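Local coordinates for hypothetical protein (Geobacillus stearothermophilus, PDB 1SFS) that is of unknown function but has a glycoside hydrolase-like domain and may be a bacterial lysozyme, at residues Tyr98-Val109 against Trp137-Thr148. Sequence-based numbering, arbitrary orientation. Where two conformers were deposited one is given.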
loop_
_atom_site.group_PDB
_atom_site.type_symbol
_atom_site.label_atom_id
_atom_site.label_comp_id
_atom_site.label_asym_id
_atom_site.label_seq_id
_atom_site.Cartn_x
_atom_site.Cartn_y
_atom_site.Cartn_z
ATOM N N TYR A 98 -3.162 2.985 20.382
ATOM C CA TYR A 98 -1.712 2.992 20.215
ATOM C C TYR A 98 -1.160 1.584 20.314
ATOM O O TYR A 98 -0.388 1.162 19.454
ATOM C CB TYR A 98 -1.094 3.903 21.289
ATOM C CG TYR A 98 0.355 4.179 20.997
ATOM C CD1 TYR A 98 0.732 5.298 20.225
ATOM C CD2 TYR A 98 1.381 3.337 21.415
ATOM C CE1 TYR A 98 2.071 5.562 19.909
ATOM C CE2 TYR A 98 2.690 3.580 21.113
ATOM C CZ TYR A 98 3.039 4.693 20.370
ATOM O OH TYR A 98 4.368 4.947 20.072
ATOM N N ALA A 99 -1.540 0.835 21.335
ATOM C CA ALA A 99 -0.988 -0.514 21.515
ATOM C C ALA A 99 -1.289 -1.411 20.333
ATOM O O ALA A 99 -0.477 -2.189 19.882
ATOM C CB ALA A 99 -1.543 -1.139 22.793
ATOM N N ASN A 100 -2.505 -1.283 19.784
ATOM C CA ASN A 100 -2.883 -2.056 18.629
ATOM C C ASN A 100 -2.041 -1.666 17.387
ATOM O O ASN A 100 -1.643 -2.544 16.600
ATOM C CB ASN A 100 -4.384 -1.931 18.334
ATOM C CG ASN A 100 -5.234 -2.613 19.354
ATOM O OD1 ASN A 100 -4.879 -3.729 19.763
ATOM N ND2 ASN A 100 -6.286 -1.979 19.808
ATOM N N GLY A 101 -1.791 -0.385 17.215
ATOM C CA GLY A 101 -0.933 0.031 16.119
ATOM C C GLY A 101 0.474 -0.454 16.273
ATOM O O GLY A 101 1.124 -0.785 15.269
ATOM N N GLN A 102 1.034 -0.534 17.496
ATOM C CA GLN A 102 2.360 -1.073 17.747
ATOM C C GLN A 102 2.353 -2.542 17.335
ATOM O O GLN A 102 3.275 -2.997 16.666
ATOM C CB GLN A 102 2.881 -0.970 19.182
ATOM C CG GLN A 102 2.995 0.428 19.784
ATOM C CD GLN A 102 3.418 0.368 21.265
ATOM O OE1 GLN A 102 2.629 -0.106 22.090
ATOM N NE2 GLN A 102 4.624 0.830 21.577
ATOM N N VAL A 103 1.363 -3.316 17.778
ATOM C CA VAL A 103 1.320 -4.740 17.410
ATOM C C VAL A 103 1.310 -4.887 15.886
ATOM O O VAL A 103 2.042 -5.732 15.349
ATOM C CB VAL A 103 0.100 -5.414 18.052
ATOM C CG1 VAL A 103 -0.057 -6.815 17.441
ATOM C CG2 VAL A 103 0.225 -5.480 19.547
ATOM N N ALA A 104 0.502 -4.101 15.187
ATOM C CA ALA A 104 0.428 -4.207 13.744
ATOM C C ALA A 104 1.785 -3.912 13.119
ATOM O O ALA A 104 2.217 -4.642 12.233
ATOM C CB ALA A 104 -0.662 -3.244 13.220
ATOM N N ALA A 105 2.424 -2.829 13.546
ATOM C CA ALA A 105 3.723 -2.479 12.983
ATOM C C ALA A 105 4.726 -3.578 13.240
ATOM O O ALA A 105 5.504 -3.940 12.382
ATOM C CB ALA A 105 4.181 -1.172 13.585
ATOM N N ARG A 106 4.766 -4.085 14.483
ATOM C CA ARG A 106 5.736 -5.145 14.801
ATOM C C ARG A 106 5.459 -6.393 13.950
ATOM O O ARG A 106 6.410 -7.033 13.509
ATOM C CB ARG A 106 5.683 -5.493 16.284
ATOM C CG ARG A 106 6.268 -4.371 17.137
ATOM C CD ARG A 106 6.177 -4.616 18.603
ATOM N NE ARG A 106 6.774 -3.539 19.365
ATOM C CZ ARG A 106 6.397 -3.165 20.581
ATOM N NH1 ARG A 106 7.059 -2.172 21.117
ATOM N NH2 ARG A 106 5.402 -3.760 21.231
ATOM N N ASN A 107 4.205 -6.745 13.733
ATOM C CA ASN A 107 3.919 -7.897 12.911
ATOM C C ASN A 107 4.306 -7.630 11.450
ATOM O O ASN A 107 4.827 -8.555 10.771
ATOM C CB ASN A 107 2.459 -8.262 13.026
ATOM C CG ASN A 107 2.112 -8.921 14.337
ATOM O OD1 ASN A 107 2.919 -9.491 15.002
ATOM N ND2 ASN A 107 0.835 -8.882 14.645
ATOM N N ALA A 108 4.062 -6.440 10.947
ATOM C CA ALA A 108 4.434 -6.136 9.554
ATOM C C ALA A 108 5.916 -6.279 9.384
ATOM O O ALA A 108 6.377 -6.855 8.380
ATOM C CB ALA A 108 3.928 -4.749 9.210
ATOM N N VAL A 109 6.732 -5.740 10.306
ATOM C CA VAL A 109 8.164 -5.802 10.216
ATOM C C VAL A 109 8.629 -7.253 10.296
ATOM O O VAL A 109 9.524 -7.676 9.578
ATOM C CB VAL A 109 8.799 -4.949 11.330
ATOM C CG1 VAL A 109 10.303 -5.193 11.471
ATOM C CG2 VAL A 109 8.518 -3.497 11.028
ATOM N N TRP A 137 -3.553 5.137 16.768
ATOM C CA TRP A 137 -3.096 3.982 15.988
ATOM C C TRP A 137 -2.101 4.415 14.919
ATOM O O TRP A 137 -1.068 3.789 14.715
ATOM C CB TRP A 137 -4.308 3.273 15.364
ATOM C CG TRP A 137 -4.018 1.954 14.747
ATOM C CD1 TRP A 137 -4.317 0.744 15.358
ATOM C CD2 TRP A 137 -3.436 1.643 13.495
ATOM N NE1 TRP A 137 -3.948 -0.288 14.536
ATOM C CE2 TRP A 137 -3.402 0.224 13.403
ATOM C CE3 TRP A 137 -2.927 2.353 12.423
ATOM C CZ2 TRP A 137 -2.880 -0.450 12.287
ATOM C CZ3 TRP A 137 -2.400 1.689 11.328
ATOM C CH2 TRP A 137 -2.378 0.308 11.294
ATOM N N ILE A 138 -2.440 5.493 14.207
ATOM C CA ILE A 138 -1.566 6.025 13.163
ATOM C C ILE A 138 -0.227 6.427 13.757
ATOM O O ILE A 138 0.834 6.115 13.188
ATOM C CB ILE A 138 -2.232 7.157 12.414
ATOM C CG1 ILE A 138 -3.445 6.670 11.647
ATOM C CG2 ILE A 138 -1.240 7.859 11.487
ATOM C CD1 ILE A 138 -4.237 7.702 10.914
ATOM N N ALA A 139 -0.236 7.122 14.883
ATOM C CA ALA A 139 1.000 7.469 15.561
ATOM C C ALA A 139 1.826 6.238 15.865
ATOM O O ALA A 139 3.045 6.248 15.645
ATOM C CB ALA A 139 0.693 8.220 16.871
ATOM N N ALA A 140 1.201 5.190 16.410
ATOM C CA ALA A 140 1.953 3.989 16.744
ATOM C C ALA A 140 2.531 3.329 15.513
ATOM O O ALA A 140 3.650 2.800 15.554
ATOM C CB ALA A 140 1.046 3.008 17.494
ATOM N N TRP A 141 1.773 3.274 14.436
ATOM C CA TRP A 141 2.303 2.684 13.185
ATOM C C TRP A 141 3.560 3.377 12.764
ATOM O O TRP A 141 4.602 2.775 12.493
ATOM C CB TRP A 141 1.165 2.711 12.153
ATOM C CG TRP A 141 1.588 2.195 10.788
ATOM C CD1 TRP A 141 1.885 2.946 9.721
ATOM C CD2 TRP A 141 1.689 0.829 10.389
ATOM N NE1 TRP A 141 2.231 2.140 8.646
ATOM C CE2 TRP A 141 2.101 0.856 9.031
ATOM C CE3 TRP A 141 1.461 -0.398 11.007
ATOM C CZ2 TRP A 141 2.313 -0.328 8.318
ATOM C CZ3 TRP A 141 1.668 -1.543 10.272
ATOM C CH2 TRP A 141 2.084 -1.490 8.945
ATOM N N VAL A 142 3.487 4.721 12.705
ATOM C CA VAL A 142 4.633 5.517 12.298
ATOM C C VAL A 142 5.791 5.379 13.263
ATOM O O VAL A 142 6.951 5.133 12.875
ATOM C CB VAL A 142 4.186 6.989 12.161
ATOM C CG1 VAL A 142 5.372 7.927 12.003
ATOM C CG2 VAL A 142 3.226 7.127 10.986
ATOM N N GLU A 143 5.581 5.561 14.573
ATOM C CA GLU A 143 6.672 5.624 15.552
ATOM C C GLU A 143 7.299 4.262 15.727
ATOM O O GLU A 143 8.526 4.151 15.955
ATOM C CB GLU A 143 6.203 6.183 16.894
ATOM C CG GLU A 143 5.698 7.602 16.901
ATOM C CD GLU A 143 5.189 8.079 18.254
ATOM O OE1 GLU A 143 4.046 8.514 18.294
ATOM O OE2 GLU A 143 6.073 8.119 19.183
ATOM N N THR A 144 6.518 3.190 15.662
ATOM C CA THR A 144 7.064 1.881 15.859
ATOM C C THR A 144 7.948 1.465 14.700
ATOM O O THR A 144 8.968 0.771 14.871
ATOM C CB THR A 144 5.932 0.858 16.076
ATOM O OG1 THR A 144 5.129 1.291 17.166
ATOM C CG2 THR A 144 6.445 -0.549 16.431
ATOM N N LEU A 145 7.581 1.902 13.489
ATOM C CA LEU A 145 8.375 1.556 12.319
ATOM C C LEU A 145 9.734 2.254 12.340
ATOM O O LEU A 145 10.702 1.662 11.882
ATOM C CB LEU A 145 7.634 1.864 11.024
ATOM C CG LEU A 145 6.615 0.778 10.636
ATOM C CD1 LEU A 145 6.109 0.961 9.200
ATOM C CD2 LEU A 145 7.197 -0.558 10.756
ATOM N N TYR A 146 9.826 3.479 12.809
ATOM C CA TYR A 146 11.060 4.286 12.605
ATOM C C TYR A 146 12.342 3.547 12.962
ATOM O O TYR A 146 13.236 3.528 12.106
ATOM C CB TYR A 146 10.989 5.608 13.353
ATOM C CG TYR A 146 12.124 6.523 12.944
ATOM C CD1 TYR A 146 12.093 7.305 11.800
ATOM C CD2 TYR A 146 13.250 6.568 13.744
ATOM C CE1 TYR A 146 13.147 8.124 11.432
ATOM C CE2 TYR A 146 14.295 7.395 13.403
ATOM C CZ TYR A 146 14.234 8.173 12.248
ATOM O OH TYR A 146 15.308 8.967 12.000
ATOM N N PRO A 147 12.505 3.000 14.155
ATOM C CA PRO A 147 13.815 2.371 14.488
ATOM C C PRO A 147 14.080 1.025 13.858
ATOM O O PRO A 147 15.173 0.487 14.037
ATOM C CB PRO A 147 13.715 2.255 16.027
ATOM C CG PRO A 147 12.261 2.015 16.225
ATOM C CD PRO A 147 11.584 3.011 15.312
ATOM N N THR A 148 13.108 0.499 13.109
ATOM C CA THR A 148 13.325 -0.688 12.313
ATOM C C THR A 148 13.961 -0.468 10.952
ATOM O O THR A 148 14.393 -1.414 10.299
ATOM C CB THR A 148 11.991 -1.437 12.106
ATOM O OG1 THR A 148 11.226 -0.814 11.069
ATOM C CG2 THR A 148 11.221 -1.548 13.401
HETATM O O HOH W 1 6.150 2.080 19.597
#
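The phenol ring of Tyr98 lies flat on Ala140, whose CB sits over one face, 3.5 Å from the ring centroid and 10° off the normal, while Glu143 OE1, in one of two modelled conformers, lies at the ring edge, near its plane. The ring gets there because CG is anti to the backbone N (chi1 -168°), which folds the side chain back over helix 135-145 although its CB sets off away from it. Replacing Tyr98 by an alanine is likely to leave the methyl of Ala140 without its aromatic cover and open a gap beside Ala139. One turn on, Gly101 CA lies over a face of the Trp137 indole, 3.5 Å from the centroid of the five-membered ring; Phe92 also stacks with this indole. Glycine suits the spot, since a CB would clash with Trp137 O and Ala140 CB, and its absence lets the two backbones come within 4.5 Å, CA of Gly101 to CA of Trp137. The Trp141 indole acts as a knob in a hole formed by Gly101, Ala104, Ala105 and Ala108, small residues that leave room for it; Ala104 C and Gly101 O lie at its edge. Farther along, Thr144 donates a hydrogen bond from OG1 to Ala140 O (2.7 Å), satisfying the hydroxyl within its own helix while CG2 packs on Ala105 CB at 3.7 Å; the amide of Thr144 reaches the same oxygen from the opposite face. Val109 and Thr148 meet tip to tip at the far end. With axes 7.1 Å apart and crossing at -37°, this is close, alanine- and glycine-lined packing of neighbouring helices, as in a TIM-barrel-like glycoside hydrolase fold: they flank strand 122-126 in sequence, and both tryptophans reach Ala125 on that strand.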